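Local coordinates for putative peptidoglycan-binding/hydrolysing protein (PDB 5TV7) that probably binds cell-wall peptidoglycan and may take part in its hydrolysis, and carries a bound glutamine hydroxamate in this crystal form, at residues S136-G139 / S140-N144. Residues are numbered along the deposited sequence; the frame is centred on the assembly and turned at random.
Sequences SSFG and SKTYN
Ser-140 starts helix 140-152 directly after Gly-139, the N-cap residue, whose carbonyl oxygen turns in to receive an N-H from later in the first turn. The Ser-140 backbone N-H is taken by the carboxylate of Glu-50, from the loop after helix 38-46, while its hydroxyl bonds to Lys-111 and the next side chain, Lys-141, leads off to a salt bridge with Glu-43. Thr-142 then turns back on the loop. Its OG1 sits beside the backbone N (chi1 -57°), which leaves the methyl to stand over the centre of the Phe-138 ring in a CH-pi contact, 3.6 Å from CG2 to the centroid and only 11° off the normal. A water accepts from the N-H groups of Thr-142 and Gly-139, at 3.0 Å from Thr-142 N and 3.1 Å from Gly-139 N, and so bridges loop and helix. Tyr-143 closes the first turn: its N donates to Gly-139 O over 3.0 Å, in the carbonyl plane, while its CB lies 4.1 Å from Phe-138 CE1. Thr-142 OG1 is hydrogen-bonded to Gln-122 NE2, and Phe-138 also touches Val-118 and Ile-161, so the ring lies between the start of helix 140-152, helix 116-127 and the loop at Ile-161. Three of the first amides, those of Ser-140, Thr-142 and Tyr-143, are thus met by a carboxylate, a water and a carbonyl, and the acidic partner would probably be favoured by the helix dipole.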
ATOM      1  N   SER A 136      -5.482   2.843   1.807  1.00 33.63           N
ATOM      2  CA  SER A 136      -5.067   4.169   2.297  1.00 34.15           C
ATOM      3  C   SER A 136      -5.248   4.410   3.794  1.00 34.78           C
ATOM      4  O   SER A 136      -5.027   5.526   4.222  1.00 35.54           O
ATOM      5  CB  SER A 136      -5.787   5.314   1.541  1.00 35.92           C
ATOM      6  OG  SER A 136      -5.686   5.152   0.150  1.00 36.45           O
ATOM      7  N   SER A 137      -5.663   3.403   4.576  1.00 34.91           N
ATOM      8  CA  SER A 137      -5.793   3.553   6.034  1.00 35.41           C
ATOM      9  C   SER A 137      -4.744   2.692   6.756  1.00 33.05           C
ATOM     10  O   SER A 137      -4.655   1.489   6.535  1.00 31.33           O
ATOM     11  CB  SER A 137      -7.197   3.210   6.511  1.00 38.56           C
ATOM     12  OG  SER A 137      -8.091   4.272   6.214  1.00 42.01           O
ATOM     13  N   PHE A 138      -3.965   3.341   7.609  1.00 32.14           N
ATOM     14  CA  PHE A 138      -2.865   2.712   8.344  1.00 31.70           C
ATOM     15  C   PHE A 138      -3.428   2.075   9.623  1.00 32.81           C
ATOM     16  O   PHE A 138      -3.490   2.711  10.686  1.00 32.91           O
ATOM     17  CB  PHE A 138      -1.813   3.785   8.672  1.00 30.68           C
ATOM     18  CG  PHE A 138      -0.439   3.251   9.016  1.00 29.81           C
ATOM     19  CD1 PHE A 138      -0.259   2.183   9.884  1.00 29.76           C
ATOM     20  CD2 PHE A 138       0.698   3.914   8.542  1.00 29.73           C
ATOM     21  CE1 PHE A 138       1.008   1.746  10.214  1.00 28.79           C
ATOM     22  CE2 PHE A 138       1.965   3.475   8.867  1.00 28.67           C
ATOM     23  CZ  PHE A 138       2.119   2.387   9.704  1.00 28.17           C
ATOM     24  N   GLY A 139      -3.857   0.820   9.497  1.00 32.87           N
ATOM     25  CA  GLY A 139      -4.391   0.057  10.623  1.00 34.39           C
ATOM     26  C   GLY A 139      -3.398  -0.984  11.105  1.00 34.27           C
ATOM     27  O   GLY A 139      -2.202  -0.906  10.816  1.00 31.00           O
ATOM     28  N   SER A 140      -3.911  -1.983  11.814  1.00 36.13           N
ATOM     29  CA  SER A 140      -3.078  -3.029  12.405  1.00 37.28           C
ATOM     30  C   SER A 140      -2.265  -3.860  11.423  1.00 36.17           C
ATOM     31  O   SER A 140      -1.117  -4.181  11.709  1.00 35.90           O
ATOM     32  CB  SER A 140      -3.937  -3.955  13.261  1.00 39.74           C
ATOM     33  OG  SER A 140      -4.549  -3.194  14.285  1.00 43.90           O
ATOM     34  N   LYS A 141      -2.855  -4.219  10.288  1.00 36.47           N
ATOM     35  CA  LYS A 141      -2.145  -5.016   9.299  1.00 37.30           C
ATOM     36  C   LYS A 141      -0.963  -4.277   8.722  1.00 33.88           C
ATOM     37  O   LYS A 141       0.084  -4.884   8.516  1.00 32.90           O
ATOM     38  CB  LYS A 141      -3.066  -5.505   8.187  1.00 41.33           C
ATOM     39  CG  LYS A 141      -4.040  -6.566   8.673  1.00 46.73           C
ATOM     40  CD  LYS A 141      -4.844  -7.190   7.548  1.00 51.76           C
ATOM     41  CE  LYS A 141      -3.956  -7.935   6.552  1.00 52.98           C
ATOM     42  NZ  LYS A 141      -4.765  -8.737   5.582  1.00 56.77           N
ATOM     43  N   THR A 142      -1.133  -2.973   8.487  1.00 31.92           N
ATOM     44  CA  THR A 142      -0.057  -2.132   7.979  1.00 30.39           C
ATOM     45  C   THR A 142       1.025  -2.003   9.044  1.00 29.36           C
ATOM     46  O   THR A 142       2.205  -2.071   8.728  1.00 28.98           O
ATOM     47  CB  THR A 142      -0.538  -0.718   7.560  1.00 30.62           C
ATOM     48  OG1 THR A 142      -1.574  -0.824   6.568  1.00 30.77           O
ATOM     49  CG2 THR A 142       0.616   0.086   6.971  1.00 29.68           C
ATOM     50  N   TYR A 143       0.616  -1.810  10.292  1.00 29.46           N
ATOM     51  CA  TYR A 143       1.557  -1.706  11.398  1.00 29.99           C
ATOM     52  C   TYR A 143       2.414  -2.961  11.484  1.00 29.77           C
ATOM     53  O   TYR A 143       3.633  -2.860  11.518  1.00 28.69           O
ATOM     54  CB  TYR A 143       0.835  -1.449  12.729  1.00 32.69           C
ATOM     55  CG  TYR A 143       1.750  -1.498  13.942  1.00 34.02           C
ATOM     56  CD1 TYR A 143       2.468  -0.369  14.344  1.00 34.73           C
ATOM     57  CD2 TYR A 143       1.920  -2.674  14.669  1.00 34.73           C
ATOM     58  CE1 TYR A 143       3.314  -0.405  15.442  1.00 35.56           C
ATOM     59  CE2 TYR A 143       2.774  -2.726  15.766  1.00 36.05           C
ATOM     60  CZ  TYR A 143       3.467  -1.583  16.152  1.00 36.06           C
ATOM     61  OH  TYR A 143       4.320  -1.598  17.241  1.00 36.99           O
ATOM     62  N   ASN A 144       1.774  -4.136  11.480  1.00 31.20           N
ATOM     63  CA  ASN A 144       2.505  -5.414  11.573  1.00 32.12           C
ATOM     64  C   ASN A 144       3.481  -5.586  10.427  1.00 30.40           C
ATOM     65  O   ASN A 144       4.605  -6.034  10.643  1.00 30.08           O
ATOM     66  CB  ASN A 144       1.549  -6.608  11.607  1.00 34.74           C
ATOM     67  CG  ASN A 144       0.631  -6.599  12.820  1.00 37.79           C
ATOM     68  OD1 ASN A 144       0.924  -5.988  13.846  1.00 38.76           O
ATOM     69  ND2 ASN A 144      -0.495  -7.288  12.699  1.00 40.60           N
TER
HETATM   70  O   HOH W   1      -3.819  -1.750   7.785  1.00 32.06           O